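Side-chain contacts in extracellular solute-binding protein (Bordetella parapertussis, PDB 3PU5), which probably binds a small solute, perhaps a polyamine, outside the cytoplasm and delivers it to a membrane transporter: residues T38-P41 with A46-L49; K130-R135 with G207-G212. All coordinates share one frame; numbering follows the deposited sequence.

Interaction 1: T38-P41 with A46-L49; sequences TLVP and AHAL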
loop_
_atom_site.group_PDB
_atom_site.type_symbol
_atom_site.label_atom_id
_atom_site.label_comp_id
_atom_site.label_asym_id
_atom_site.label_seq_id
_atom_site.Cartn_x
_atom_site.Cartn_y
_atom_site.Cartn_z
ATOM N N THR A 38 20.690 1.444 11.560
ATOM C CA THR A 38 21.162 1.069 10.232
ATOM C C THR A 38 20.003 0.507 9.423
ATOM O O THR A 38 19.359 -0.454 9.835
ATOM C CB THR A 38 22.285 -0.001 10.299
ATOM O OG1 THR A 38 23.456 0.571 10.897
ATOM C CG2 THR A 38 22.636 -0.516 8.899
ATOM N N LEU A 39 19.734 1.114 8.273
ATOM C CA LEU A 39 18.724 0.597 7.360
ATOM C C LEU A 39 19.395 -0.380 6.401
ATOM O O LEU A 39 20.362 -0.021 5.725
ATOM C CB LEU A 39 18.089 1.740 6.572
ATOM C CG LEU A 39 17.325 2.772 7.407
ATOM C CD1 LEU A 39 16.922 3.964 6.552
ATOM C CD2 LEU A 39 16.103 2.137 8.058
ATOM N N VAL A 40 18.883 -1.606 6.352
ATOM C CA VAL A 40 19.458 -2.656 5.517
ATOM C C VAL A 40 18.638 -2.874 4.243
ATOM O O VAL A 40 17.552 -3.456 4.296
ATOM C CB VAL A 40 19.523 -3.979 6.298
ATOM C CG1 VAL A 40 20.283 -5.021 5.502
ATOM C CG2 VAL A 40 20.173 -3.765 7.671
ATOM N N PRO A 41 19.153 -2.407 3.089
ATOM C CA PRO A 41 18.428 -2.577 1.821
ATOM C C PRO A 41 18.266 -4.044 1.406
ATOM O O PRO A 41 19.150 -4.859 1.656
ATOM C CB PRO A 41 19.308 -1.845 0.796
ATOM C CG PRO A 41 20.234 -0.990 1.596
ATOM C CD PRO A 41 20.424 -1.685 2.911
ATOM N N ALA A 46 13.885 -11.825 0.377
ATOM C CA ALA A 46 15.223 -12.049 0.924
ATOM C C ALA A 46 15.279 -11.702 2.411
ATOM O O ALA A 46 15.825 -12.459 3.217
ATOM C CB ALA A 46 16.264 -11.247 0.152
ATOM N N HIS A 47 14.726 -10.549 2.768
ATOM C CA HIS A 47 14.656 -10.156 4.172
ATOM C C HIS A 47 13.904 -11.199 5.002
ATOM O O HIS A 47 14.386 -11.636 6.039
ATOM C CB HIS A 47 13.982 -8.792 4.322
ATOM C CG HIS A 47 14.906 -7.635 4.103
ATOM N ND1 HIS A 47 14.506 -6.463 3.494
ATOM C CD2 HIS A 47 16.214 -7.470 4.415
ATOM C CE1 HIS A 47 15.525 -5.621 3.450
ATOM N NE2 HIS A 47 16.572 -6.209 4.005
ATOM N N ALA A 48 12.721 -11.594 4.536
ATOM C CA ALA A 48 11.910 -12.571 5.257
ATOM C C ALA A 48 12.639 -13.897 5.413
ATOM O O ALA A 48 12.672 -14.457 6.504
ATOM C CB ALA A 48 10.581 -12.782 4.576
ATOM N N LEU A 49 13.226 -14.411 4.336
ATOM C CA LEU A 49 13.931 -15.695 4.438
ATOM C C LEU A 49 15.106 -15.596 5.416
ATOM O O LEU A 49 15.362 -16.513 6.209
ATOM C CB LEU A 49 14.408 -16.199 3.070
ATOM C CG LEU A 49 15.093 -17.576 3.145
ATOM C CD1 LEU A 49 14.144 -18.622 3.720
ATOM C CD2 LEU A 49 15.621 -18.028 1.788
#

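Interaction 2: K130-R135 with G207-G212; sequences KEFVER and GAIGPG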
loop_
_atom_site.group_PDB
_atom_site.type_symbol
_atom_site.label_atom_id
_atom_site.label_comp_id
_atom_site.label_asym_id
_atom_site.label_seq_id
_atom_site.Cartn_x
_atom_site.Cartn_y
_atom_site.Cartn_z
ATOM N N LYS A 130 -18.103 1.826 -9.246
ATOM C CA LYS A 130 -19.293 1.366 -9.947
ATOM C C LYS A 130 -19.525 2.208 -11.205
ATOM O O LYS A 130 -19.817 1.673 -12.279
ATOM C CB LYS A 130 -20.509 1.418 -9.009
ATOM C CG LYS A 130 -21.807 0.933 -9.628
ATOM C CD LYS A 130 -22.916 0.869 -8.578
ATOM C CE LYS A 130 -22.608 -0.182 -7.507
ATOM N NZ LYS A 130 -23.262 0.108 -6.185
ATOM N N GLU A 131 -19.392 3.525 -11.072
ATOM C CA GLU A 131 -19.551 4.414 -12.222
ATOM C C GLU A 131 -18.466 4.116 -13.264
ATOM O O GLU A 131 -18.744 3.993 -14.453
ATOM C CB GLU A 131 -19.471 5.872 -11.782
ATOM C CG GLU A 131 -19.692 6.845 -12.911
ATOM C CD GLU A 131 -19.642 8.293 -12.474
ATOM O OE1 GLU A 131 -19.623 8.554 -11.251
ATOM O OE2 GLU A 131 -19.619 9.172 -13.363
ATOM N N PHE A 132 -17.225 4.002 -12.804
ATOM C CA PHE A 132 -16.112 3.616 -13.668
ATOM C C PHE A 132 -16.426 2.349 -14.468
ATOM O O PHE A 132 -16.246 2.304 -15.687
ATOM C CB PHE A 132 -14.855 3.404 -12.814
ATOM C CG PHE A 132 -13.699 2.810 -13.568
ATOM C CD1 PHE A 132 -13.257 3.384 -14.745
ATOM C CD2 PHE A 132 -13.044 1.680 -13.088
ATOM C CE1 PHE A 132 -12.181 2.836 -15.442
ATOM C CE2 PHE A 132 -11.968 1.129 -13.780
ATOM C CZ PHE A 132 -11.536 1.712 -14.956
ATOM N N VAL A 133 -16.887 1.314 -13.776
ATOM C CA VAL A 133 -17.229 0.055 -14.434
ATOM C C VAL A 133 -18.378 0.206 -15.441
ATOM O O VAL A 133 -18.251 -0.167 -16.604
ATOM C CB VAL A 133 -17.592 -1.049 -13.408
ATOM C CG1 VAL A 133 -18.110 -2.300 -14.125
ATOM C CG2 VAL A 133 -16.398 -1.376 -12.534
ATOM N N GLU A 134 -19.494 0.759 -14.993
ATOM C CA GLU A 134 -20.692 0.793 -15.818
ATOM C C GLU A 134 -20.521 1.711 -17.017
ATOM O O GLU A 134 -21.008 1.409 -18.095
ATOM C CB GLU A 134 -21.914 1.206 -14.996
ATOM C CG GLU A 134 -22.252 0.250 -13.866
ATOM C CD GLU A 134 -22.488 -1.182 -14.330
ATOM O OE1 GLU A 134 -22.906 -1.391 -15.493
ATOM O OE2 GLU A 134 -22.257 -2.108 -13.520
ATOM N N ARG A 135 -19.830 2.833 -16.834
ATOM C CA ARG A 135 -19.561 3.728 -17.955
ATOM C C ARG A 135 -18.569 3.094 -18.943
ATOM O O ARG A 135 -18.692 3.264 -20.165
ATOM C CB ARG A 135 -19.102 5.113 -17.470
ATOM C CG ARG A 135 -20.233 5.946 -16.848
ATOM C CD ARG A 135 -19.757 7.321 -16.364
ATOM N NE ARG A 135 -19.348 8.197 -17.461
ATOM C CZ ARG A 135 -18.830 9.414 -17.299
ATOM N NH1 ARG A 135 -18.660 9.906 -16.077
ATOM N NH2 ARG A 135 -18.484 10.144 -18.356
ATOM N N GLY A 207 -4.112 6.659 -22.803
ATOM C CA GLY A 207 -5.204 6.214 -21.961
ATOM C C GLY A 207 -6.032 7.382 -21.456
ATOM O O GLY A 207 -5.528 8.504 -21.348
ATOM N N ALA A 208 -7.305 7.126 -21.159
ATOM C CA ALA A 208 -8.194 8.180 -20.677
ATOM C C ALA A 208 -8.511 8.007 -19.196
ATOM O O ALA A 208 -8.713 8.986 -18.485
ATOM C CB ALA A 208 -9.485 8.212 -21.499
ATOM N N ILE A 209 -8.543 6.757 -18.736
ATOM C CA ILE A 209 -8.972 6.454 -17.379
ATOM C C ILE A 209 -8.595 5.021 -16.994
ATOM O O ILE A 209 -8.473 4.149 -17.848
ATOM C CB ILE A 209 -10.502 6.657 -17.264
ATOM C CG1 ILE A 209 -10.990 6.545 -15.815
ATOM C CG2 ILE A 209 -11.259 5.688 -18.186
ATOM C CD1 ILE A 209 -12.392 7.090 -15.624
ATOM N N GLY A 210 -8.409 4.784 -15.704
ATOM C CA GLY A 210 -8.098 3.460 -15.209
ATOM C C GLY A 210 -7.611 3.589 -13.784
ATOM O O GLY A 210 -7.494 4.704 -13.279
ATOM N N PRO A 211 -7.340 2.454 -13.119
ATOM C CA PRO A 211 -6.876 2.514 -11.726
ATOM C C PRO A 211 -5.482 3.134 -11.613
ATOM O O PRO A 211 -4.624 2.876 -12.459
ATOM C CB PRO A 211 -6.860 1.040 -11.292
ATOM C CG PRO A 211 -7.825 0.342 -12.262
ATOM C CD PRO A 211 -7.593 1.072 -13.562
ATOM N N GLY A 212 -5.277 3.949 -10.580
ATOM C CA GLY A 212 -4.008 4.613 -10.363
ATOM C C GLY A 212 -3.814 4.961 -8.896
ATOM O O GLY A 212 -4.773 4.974 -8.110
#

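Interaction 1: T38-P41 with A46-L49
With chi1 at -83°, His-47 places CG opposite its own carbonyl carbon and sends its imidazole from the helix toward the end of the neighbouring strand, while Val-40, with CG1 turned opposite its own nitrogen (chi1 -173°), offers that methyl to the ring. This is a strand-to-helix connection in the α/β lobe of a periplasmic-type binding protein: strand 36-41 runs parallel to strand 7-12, joined to it through helix 15-33 as a beta-alpha-beta crossover, and the chain then turns at once into helix 44-53. The two side chains approach at a slant, and CG1 of Val-40 borders the imidazole. The beta-branched valine suits an extended strand, which is tied to strand 7-12 by backbone bonds from Val-40 to Val-10 and Ser-12. The CB of Pro-41 is directed away from the helix, its ring touches Leu-18, and the residue meets the histidine through its carbonyl group. Histidine suits its place because a flat ring can pack among buried side chains, here Thr-11 and Phe-65, and could, if turned over, offer an N-H to a backbone oxygen. The imidazole has probably been built turned over, so the identity of its rim atoms is doubtful. As modelled, Val-40 O lies at the ring edge, near its plane, 2.9 Å from His-47 NE2, and Pro-41 O approaches obliquely.

Interaction 2: K130-R135 with G207-G212
Phe-132 reaches from helix 129-138 to Ile-209, Gly-210 and Pro-211 on strand 209-213, in a helix-on-sheet packing of the second α/β lobe of the binding-protein fold. Helix and strand run in roughly opposite senses, with their short axes 10.2 Å apart, room enough for one layer of side chains. The phenylalanine fills that layer because its first torsion (chi1 172°) swings CG away from its own nitrogen and out toward the strand. Ile-209 answers with an outstretched CG1-CD1 arm (chi2 165°), and the two side chains slide past one another in opposite directions. The terminal methyl CD1 of Ile-209 lies 3.9 Å from CD1 of Phe-132, and CG1 comes equally near CE1 of the ring. The second branch, CG2, sits between the isoleucine's own nitrogen and carbonyl carbon and still approaches CE1. A branched aliphatic residue thus touches two neighbouring ring carbons at once. Gly-210 contributes bare backbone, its CA lying 3.9 Å from CZ of Phe-132; a CB here would point away from the helix and be crowded by CD of Pro-211. The proline ring beyond it adds another apolar surface, and Val-145 and Met-184 also touch the phenylalanine.

Along the same helix, Glu-131, extended, and Arg-135, one turn later, form a salt bridge, and the arginine's NE pairs with Glu-140. Arg-135 NH1 donates to Glu-131 OE2 at 3.0 Å, with the acceptor near the guanidinium plane and the donor on the anti side of the carboxylate, 19° out of its plane.

Overall arrangement
Interactions 1 and 2 lie on opposite sides of the chain's centre, 19 and 20 Å from it, consistent with places in the two different lobes of the fold. Their centres are 37 Å apart and their nearest atoms about 25 Å, so neither touches the other. In binding proteins of this kind the solute is held in the cleft between the lobes; each contact probably lies within one of the two lobes flanking it, though no ligand site is identified here. They differ in sequence span: 38-41 and 46-49 are separated by only four residues, two of them already helical, whereas 130-135 and 207-212 are brought together across 71. Interaction 1 is partly buried and brings a ring edge up to a backbone carbonyl group; interaction 2 is buried and apolar.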